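Local coordinates for uncharacterized protein (Bacteroides ovatus, PDB 4IPB) that is of unknown function but carries a PepSY-like, putative beta-lactamase-inhibitor-like fold built on one long antiparallel sheet, at residues N20-S25 against Y31-A36; Y70-S75 against L113-Q118; V86-V89 against Q95-I98. All coordinates share one frame; numbering follows the deposited sequence. Where two conformers were deposited one is given.

Contact 1. Residues N20-S25 against Y31-A36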
loop_
_atom_site.group_PDB
_atom_site.type_symbol
_atom_site.label_atom_id
_atom_site.label_comp_id
_atom_site.label_asym_id
_atom_site.label_seq_id
_atom_site.Cartn_x
_atom_site.Cartn_y
_atom_site.Cartn_z
ATOM N N ASN A 20 -1.274 -6.006 17.776
ATOM C CA ASN A 20 -0.369 -5.504 18.814
ATOM C C ASN A 20 0.829 -4.858 18.157
ATOM O O ASN A 20 1.027 -4.964 16.947
ATOM C CB ASN A 20 0.051 -6.617 19.777
ATOM C CG ASN A 20 0.668 -7.842 19.086
ATOM O OD1 ASN A 20 1.273 -7.769 18.009
ATOM N ND2 ASN A 20 0.543 -8.989 19.749
ATOM N N GLY A 21 1.613 -4.177 18.960
ATOM C CA GLY A 21 2.800 -3.509 18.467
ATOM C C GLY A 21 2.509 -2.446 17.436
ATOM O O GLY A 21 3.317 -2.241 16.495
ATOM N N VAL A 22 1.375 -1.770 17.586
ATOM C CA VAL A 22 0.933 -0.817 16.556
ATOM C C VAL A 22 1.680 0.494 16.757
ATOM O O VAL A 22 1.726 1.033 17.900
ATOM C CB VAL A 22 -0.563 -0.535 16.680
ATOM C CG1 VAL A 22 -1.071 0.412 15.597
ATOM C CG2 VAL A 22 -1.307 -1.838 16.645
ATOM N N ALA A 23 2.226 1.004 15.662
ATOM C CA ALA A 23 2.949 2.280 15.636
ATOM C C ALA A 23 2.089 3.279 14.895
ATOM O O ALA A 23 1.789 3.049 13.705
ATOM C CB ALA A 23 4.263 2.121 14.885
ATOM N N TRP A 24 1.691 4.361 15.573
ATOM C CA TRP A 24 0.819 5.387 14.980
ATOM C C TRP A 24 1.618 6.659 14.587
ATOM O O TRP A 24 2.510 7.096 15.280
ATOM C CB TRP A 24 -0.262 5.797 15.961
ATOM C CG TRP A 24 -1.302 4.794 16.216
ATOM C CD1 TRP A 24 -1.325 3.880 17.211
ATOM C CD2 TRP A 24 -2.525 4.664 15.504
ATOM N NE1 TRP A 24 -2.504 3.159 17.147
ATOM C CE2 TRP A 24 -3.250 3.620 16.094
ATOM C CE3 TRP A 24 -3.087 5.341 14.390
ATOM C CZ2 TRP A 24 -4.548 3.277 15.660
ATOM C CZ3 TRP A 24 -4.349 4.957 13.938
ATOM C CH2 TRP A 24 -5.036 3.932 14.564
ATOM N N SER A 25 1.213 7.258 13.478
ATOM C CA SER A 25 1.731 8.539 12.988
ATOM C C SER A 25 0.621 9.271 12.268
ATOM O O SER A 25 -0.479 8.722 12.127
ATOM C CB SER A 25 2.879 8.279 11.996
ATOM O OG SER A 25 2.389 7.520 10.858
ATOM N N TYR A 31 -4.428 9.702 9.977
ATOM C CA TYR A 31 -3.710 8.932 10.995
ATOM C C TYR A 31 -3.410 7.536 10.438
ATOM O O TYR A 31 -4.341 6.925 9.815
ATOM C CB TYR A 31 -4.596 8.761 12.254
ATOM C CG TYR A 31 -4.943 10.095 12.825
ATOM C CD1 TYR A 31 -6.047 10.828 12.344
ATOM C CD2 TYR A 31 -4.116 10.697 13.737
ATOM C CE1 TYR A 31 -6.335 12.109 12.818
ATOM C CE2 TYR A 31 -4.397 11.962 14.199
ATOM C CZ TYR A 31 -5.510 12.649 13.736
ATOM O OH TYR A 31 -5.779 13.937 14.189
ATOM N N CYS A 32 -2.212 7.041 10.681
ATOM C CA CYS A 32 -1.764 5.763 10.121
ATOM C C CYS A 32 -1.363 4.835 11.232
ATOM O O CYS A 32 -0.523 5.214 12.075
ATOM C CB CYS A 32 -0.576 5.996 9.217
ATOM S SG CYS A 32 0.145 4.473 8.538
ATOM N N ALA A 33 -1.915 3.624 11.228
ATOM C CA ALA A 33 -1.564 2.536 12.113
ATOM C C ALA A 33 -0.703 1.514 11.344
ATOM O O ALA A 33 -1.177 0.945 10.327
ATOM C CB ALA A 33 -2.821 1.840 12.611
ATOM N N ASN A 34 0.528 1.309 11.812
ATOM C CA ASN A 34 1.460 0.363 11.204
ATOM C C ASN A 34 1.621 -0.821 12.107
ATOM O O ASN A 34 1.957 -0.638 13.313
ATOM C CB ASN A 34 2.821 1.031 10.965
ATOM C CG ASN A 34 3.873 0.057 10.491
ATOM O OD1 ASN A 34 4.544 -0.583 11.301
ATOM N ND2 ASN A 34 3.924 -0.181 9.210
ATOM N N PHE A 35 1.513 -2.038 11.563
ATOM C CA PHE A 35 1.571 -3.280 12.379
ATOM C C PHE A 35 1.620 -4.514 11.476
ATOM O O PHE A 35 1.352 -4.410 10.282
ATOM C CB PHE A 35 0.323 -3.418 13.274
ATOM C CG PHE A 35 -0.973 -3.464 12.533
ATOM C CD1 PHE A 35 -1.508 -2.316 11.970
ATOM C CD2 PHE A 35 -1.692 -4.628 12.405
ATOM C CE1 PHE A 35 -2.702 -2.326 11.317
ATOM C CE2 PHE A 35 -2.913 -4.639 11.715
ATOM C CZ PHE A 35 -3.382 -3.493 11.150
ATOM N N ALA A 36 1.825 -5.690 12.081
ATOM C CA ALA A 36 1.804 -6.954 11.344
ATOM C C ALA A 36 0.577 -7.773 11.712
ATOM O O ALA A 36 0.153 -7.788 12.861
ATOM C CB ALA A 36 3.068 -7.761 11.683
HETATM O O HOH W 1 2.713 -5.636 14.768
HETATM O O HOH W 2 -0.152 -7.456 15.513
#
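Ser25 O receives the amide of Cys32, N to O 2.8 Å and nearly straight at 170°, while the CA of Tyr31 adds a CA-H...O contact to the same oxygen. The return bond runs from Ser25 N to Cys32 O, closing an antiparallel hydrogen-bonded pair. Ala23 and Asn34 form the next such pair, with Ala23 N 2.9 Å from Asn34 O. Between them, at the non-hydrogen-bonded pair, the Trp24 indole folds over its neighbour: CG stands anti to the carbonyl carbon (chi1 -71°), which lays the six-membered ring across Ala33. Ala33 CB sits 3.6 Å from the centroid of that ring of Trp24 and 9° off its normal, a CH-pi contact. Val22 CG1 meets the same methyl, Ala33 CB, at 3.7 Å, while Val22 CG2 lies beside the CB of Phe35. Phe12 of helix 6-15 packs edge-to-face on both Trp24 and Phe35. Beyond the paired residues the two chain segments part, and water 1 bridges Asn20 O and Ala36 N, 2.8 Å from each. Direct amide bonds thus give way to solvent at the end of the hairpin away from its turn, while the face bearing Val22, Trp24, Ala33 and Phe35 packs against helix 6-15.

Contact 2. Residues Y70-S75 against L113-Q118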
loop_
_atom_site.group_PDB
_atom_site.type_symbol
_atom_site.label_atom_id
_atom_site.label_comp_id
_atom_site.label_asym_id
_atom_site.label_seq_id
_atom_site.Cartn_x
_atom_site.Cartn_y
_atom_site.Cartn_z
ATOM N N TYR A 70 -0.841 -10.982 -12.103
ATOM C CA TYR A 70 0.405 -11.635 -12.481
ATOM C C TYR A 70 0.627 -11.721 -13.988
ATOM O O TYR A 70 1.689 -11.379 -14.488
ATOM C CB TYR A 70 0.496 -13.029 -11.886
ATOM C CG TYR A 70 1.814 -13.676 -12.228
ATOM C CD1 TYR A 70 2.951 -13.394 -11.478
ATOM C CD2 TYR A 70 1.897 -14.626 -13.230
ATOM C CE1 TYR A 70 4.171 -13.999 -11.786
ATOM C CE2 TYR A 70 3.113 -15.253 -13.546
ATOM C CZ TYR A 70 4.235 -14.942 -12.819
ATOM O OH TYR A 70 5.435 -15.535 -13.129
ATOM N N ASN A 71 -0.377 -12.229 -14.692
ATOM C CA ASN A 71 -0.279 -12.435 -16.119
ATOM C C ASN A 71 -0.075 -11.113 -16.848
ATOM O O ASN A 71 0.653 -11.050 -17.846
ATOM C CB ASN A 71 -1.514 -13.115 -16.683
ATOM C CG ASN A 71 -1.641 -14.564 -16.249
ATOM O OD1 ASN A 71 -0.672 -15.193 -15.766
ATOM N ND2 ASN A 71 -2.843 -15.103 -16.387
ATOM N N ALA A 72 -0.736 -10.074 -16.355
ATOM C CA ALA A 72 -0.584 -8.732 -16.917
ATOM C C ALA A 72 0.826 -8.253 -16.687
ATOM O O ALA A 72 1.431 -7.721 -17.603
ATOM C CB ALA A 72 -1.598 -7.777 -16.330
ATOM N N PHE A 73 1.385 -8.461 -15.490
ATOM C CA PHE A 73 2.768 -8.044 -15.219
ATOM C C PHE A 73 3.762 -8.758 -16.121
ATOM O O PHE A 73 4.648 -8.125 -16.718
ATOM C CB PHE A 73 3.129 -8.251 -13.730
ATOM C CG PHE A 73 4.552 -7.928 -13.406
ATOM C CD1 PHE A 73 4.966 -6.615 -13.312
ATOM C CD2 PHE A 73 5.493 -8.926 -13.271
ATOM C CE1 PHE A 73 6.291 -6.302 -13.032
ATOM C CE2 PHE A 73 6.837 -8.621 -12.999
ATOM C CZ PHE A 73 7.219 -7.310 -12.854
ATOM N N VAL A 74 3.626 -10.071 -16.244
ATOM C CA VAL A 74 4.632 -10.815 -16.985
ATOM C C VAL A 74 4.482 -10.607 -18.501
ATOM O O VAL A 74 5.404 -10.946 -19.226
ATOM C CB VAL A 74 4.730 -12.307 -16.561
ATOM C CG1 VAL A 74 5.097 -12.438 -15.094
ATOM C CG2 VAL A 74 3.470 -13.056 -16.903
ATOM N N SER A 75 3.362 -10.027 -18.974
ATOM C CA SER A 75 3.213 -9.716 -20.394
ATOM C C SER A 75 3.461 -8.223 -20.716
ATOM O O SER A 75 3.435 -7.823 -21.879
ATOM C CB SER A 75 1.839 -10.130 -20.904
ATOM O OG SER A 75 0.812 -9.391 -20.267
ATOM N N LEU A 113 4.486 0.768 -10.294
ATOM C CA LEU A 113 3.542 0.371 -11.325
ATOM C C LEU A 113 2.210 0.229 -10.633
ATOM O O LEU A 113 2.113 -0.479 -9.663
ATOM C CB LEU A 113 3.965 -0.979 -11.943
ATOM C CG LEU A 113 5.403 -1.192 -12.337
ATOM C CD1 LEU A 113 5.613 -2.590 -12.892
ATOM C CD2 LEU A 113 5.829 -0.102 -13.265
ATOM N N PHE A 114 1.179 0.933 -11.107
ATOM C CA PHE A 114 -0.187 0.931 -10.530
ATOM C C PHE A 114 -1.138 0.124 -11.416
ATOM O O PHE A 114 -1.510 0.586 -12.537
ATOM C CB PHE A 114 -0.679 2.360 -10.415
ATOM C CG PHE A 114 0.148 3.220 -9.452
ATOM C CD1 PHE A 114 1.348 3.741 -9.844
ATOM C CD2 PHE A 114 -0.377 3.588 -8.217
ATOM C CE1 PHE A 114 2.091 4.552 -8.981
ATOM C CE2 PHE A 114 0.334 4.407 -7.370
ATOM C CZ PHE A 114 1.602 4.873 -7.742
ATOM N N TYR A 115 -1.501 -1.063 -10.930
ATOM C CA TYR A 115 -2.354 -1.978 -11.638
ATOM C C TYR A 115 -3.761 -2.025 -11.017
ATOM O O TYR A 115 -3.906 -2.018 -9.794
ATOM C CB TYR A 115 -1.804 -3.433 -11.592
ATOM C CG TYR A 115 -0.660 -3.677 -12.536
ATOM C CD1 TYR A 115 -0.909 -4.071 -13.818
ATOM C CD2 TYR A 115 0.672 -3.547 -12.117
ATOM C CE1 TYR A 115 0.127 -4.301 -14.717
ATOM C CE2 TYR A 115 1.723 -3.765 -13.011
ATOM C CZ TYR A 115 1.436 -4.150 -14.286
ATOM O OH TYR A 115 2.439 -4.371 -15.207
ATOM N N THR A 116 -4.736 -2.204 -11.877
ATOM C CA THR A 116 -6.082 -2.504 -11.420
ATOM C C THR A 116 -6.160 -3.995 -11.150
ATOM O O THR A 116 -5.355 -4.810 -11.676
ATOM C CB THR A 116 -7.178 -2.126 -12.456
ATOM O OG1 THR A 116 -7.162 -3.048 -13.546
ATOM C CG2 THR A 116 -7.011 -0.683 -12.988
ATOM N N PRO A 117 -7.172 -4.417 -10.395
ATOM C CA PRO A 117 -7.420 -5.868 -10.218
ATOM C C PRO A 117 -7.703 -6.647 -11.478
ATOM O O PRO A 117 -7.563 -7.874 -11.459
ATOM C CB PRO A 117 -8.638 -5.901 -9.293
ATOM C CG PRO A 117 -8.526 -4.565 -8.540
ATOM C CD PRO A 117 -8.111 -3.615 -9.612
ATOM N N GLN A 118 -8.119 -5.969 -12.553
ATOM C CA GLN A 118 -8.315 -6.602 -13.852
ATOM C C GLN A 118 -7.032 -6.637 -14.695
ATOM O O GLN A 118 -7.047 -7.017 -15.866
ATOM C CB GLN A 118 -9.413 -5.876 -14.618
ATOM C CG GLN A 118 -10.786 -5.895 -13.953
ATOM C CD GLN A 118 -10.890 -5.084 -12.660
ATOM O OE1 GLN A 118 -10.350 -3.971 -12.546
ATOM N NE2 GLN A 118 -11.554 -5.660 -11.656
HETATM O O HOH W 3 5.101 -5.358 -16.784
#
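Apolar contacts carry most of this interface, in which Phe73 and Ala72 of helix 67-75 meet Leu113 and Tyr115 of strand 107-115. Leu113 reaches the Phe73 ring with its CD1 branch, which arrives at the ring edge, in its plane, 3.8 Å from Phe73 CE1; the two side chains cross at about a right angle. Phe73 has CG anti to its backbone N (chi1 176°), and the ring extends from the helix to meet that methyl. Tyr115 also crosses Phe73 at roughly a right angle, its CE2 4.3 Å from Phe73 CD1. Tyr115 CE1 lies 4.2 Å from Ala72 CB, so the phenol touches two successive residues of the helix.

The helix packs across one face of the long antiparallel sheet of this PepSY-like protein; the axis of its segment 70-75 runs 10.8 Å from that of 113-115 at closest approach. Ile100 of the adjoining strand 97-104 touches both Phe73 and Tyr115, and Leu121 on the other neighbouring strand touches Leu113 and Tyr115, which extends the apolar layer across the sheet.

Polar contact between the two elements passes through solvent. Water 3 donates to Phe73 O at 2.8 Å and hydrogen-bonds to Tyr115 OH at 3.2 Å. The hydroxyl therefore has a polar partner although its nearest neighbours across the interface are carbons: Tyr115 OH lies 3.7 Å from Phe73 CA and 3.9 Å from Phe73 CD1.

Contact 3. Residues V86-V89 against Q95-I98; sequences VTMV and QAII
Selenomethionine Met88 lies against Ile98, its terminal methyl CE 3.7 Å from Ile98 CG1. The chain leaves the backbone with CG anti to N and then bends at both chi2 (65°) and chi3 (76°), which folds its end back over the partner strand. The selenium also meets the residue just before that strand, with Met88 SE 4.1 Å from Ala96 CB. Further along the same face, Val86 CG1 approaches Ile98 CG2 at 4.2 Å. Val89 and Ile97 pair on the reverse face, their CB atoms 4.4 Å apart.

These side chains are set in register by the hairpin of strands 82-90 and 97-104, central members of the antiparallel sheet. Met88 and Ile98 form a non-hydrogen-bonded pair, while Val89 and Ile97 exchange two backbone bonds: Val89 N to Ile97 O at 2.9 Å, and Ile97 N to Val89 O at 3.0 Å. CA-H...O contacts supplement them, from Ile98 CA to Thr87 O and from Ala96 CA to Val89 O at 3.2 Å.

Further out, Leu65 touches both Val86 and Ile98, and Phe139 of helix 136-139 lies against Val89 and Ile97, so residues from outside the hairpin touch both of its faces. The outer backbone edges are taken up as well, with Met88 bonded to Thr57 of strand 52-58 and Ile98 to Tyr115 of strand 107-115.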
loop_
_atom_site.group_PDB
_atom_site.type_symbol
_atom_site.label_atom_id
_atom_site.label_comp_id
_atom_site.label_asym_id
_atom_site.label_seq_id
_atom_site.Cartn_x
_atom_site.Cartn_y
_atom_site.Cartn_z
ATOM N N VAL A 86 5.436 -5.370 -3.413
ATOM C CA VAL A 86 4.102 -5.502 -3.968
ATOM C C VAL A 86 3.167 -5.059 -2.850
ATOM O O VAL A 86 3.240 -5.633 -1.768
ATOM C CB VAL A 86 3.812 -6.957 -4.397
ATOM C CG1 VAL A 86 2.398 -7.099 -4.975
ATOM C CG2 VAL A 86 4.872 -7.473 -5.378
ATOM N N THR A 87 2.315 -4.066 -3.132
ATOM C CA THR A 87 1.418 -3.518 -2.131
ATOM C C THR A 87 -0.020 -3.595 -2.626
ATOM O O THR A 87 -0.342 -3.113 -3.759
ATOM C CB THR A 87 1.768 -2.070 -1.788
ATOM O OG1 THR A 87 3.145 -1.996 -1.472
ATOM C CG2 THR A 87 0.932 -1.548 -0.638
HETATM N N MSE A 88 -0.923 -4.124 -1.822
HETATM C CA MSE A 88 -2.344 -4.082 -2.143
HETATM C C MSE A 88 -2.957 -2.889 -1.420
HETATM O O MSE A 88 -2.699 -2.731 -0.215
HETATM C CB MSE A 88 -3.006 -5.376 -1.701
HETATM C CG MSE A 88 -4.534 -5.385 -1.826
HETATM SE SE MSE A 88 -5.153 -5.252 -3.676
HETATM C CE MSE A 88 -4.764 -7.109 -4.181
ATOM N N VAL A 89 -3.671 -2.055 -2.119
ATOM C CA VAL A 89 -4.238 -0.792 -1.583
ATOM C C VAL A 89 -5.732 -0.897 -1.703
ATOM O O VAL A 89 -6.259 -1.098 -2.794
ATOM C CB VAL A 89 -3.707 0.475 -2.283
ATOM C CG1 VAL A 89 -4.165 1.713 -1.527
ATOM C CG2 VAL A 89 -2.213 0.463 -2.392
ATOM N N GLN A 95 -11.881 1.697 -6.199
ATOM C CA GLN A 95 -11.382 0.375 -6.574
ATOM C C GLN A 95 -9.947 0.153 -6.018
ATOM O O GLN A 95 -9.114 1.071 -5.942
ATOM C CB GLN A 95 -11.371 0.248 -8.106
ATOM C CG GLN A 95 -10.784 -1.022 -8.661
ATOM C CD GLN A 95 -10.873 -1.080 -10.169
ATOM O OE1 GLN A 95 -10.099 -0.462 -10.884
ATOM N NE2 GLN A 95 -11.817 -1.851 -10.650
ATOM N N ALA A 96 -9.690 -1.083 -5.606
ATOM C CA ALA A 96 -8.358 -1.444 -5.160
ATOM C C ALA A 96 -7.315 -1.240 -6.250
ATOM O O ALA A 96 -7.576 -1.314 -7.434
ATOM C CB ALA A 96 -8.301 -2.883 -4.674
ATOM N N ILE A 97 -6.094 -1.001 -5.810
ATOM C CA ILE A 97 -4.933 -0.791 -6.663
ATOM C C ILE A 97 -3.792 -1.681 -6.154
ATOM O O ILE A 97 -3.566 -1.776 -4.969
ATOM C CB ILE A 97 -4.412 0.649 -6.595
ATOM C CG1 ILE A 97 -5.477 1.612 -7.039
ATOM C CG2 ILE A 97 -3.189 0.802 -7.507
ATOM C CD1 ILE A 97 -5.190 3.085 -6.730
ATOM N N ILE A 98 -3.119 -2.342 -7.082
ATOM C CA ILE A 98 -1.941 -3.104 -6.787
ATOM C C ILE A 98 -0.724 -2.298 -7.243
ATOM O O ILE A 98 -0.625 -1.903 -8.393
ATOM C CB ILE A 98 -1.941 -4.461 -7.510
ATOM C CG1 ILE A 98 -3.065 -5.375 -7.030
ATOM C CG2 ILE A 98 -0.605 -5.170 -7.236
ATOM C CD1 ILE A 98 -4.386 -5.153 -7.714
#

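How the contacts relate
All three contacts draw on one antiparallel sheet. Contact 1, at the outermost strand 23-27, is partly buried, with three exposed residues and waters where its segments part; contact 3 is also a partly buried hairpin but lies much nearer the chain's centre, with none of its touching residues exposed and strands bonded on both outer sides. Contact 2 is buried and differs in kind, joining a helix to a strand through side chains and one water rather than direct hydrogen bonds. Contacts 2 and 3 touch along the adjacent strands 97-104 and 107-115, and contact 3 is nested within the loop that contact 2 closes. Contact 1 stands apart, its centre about 29 Å from that of contact 2.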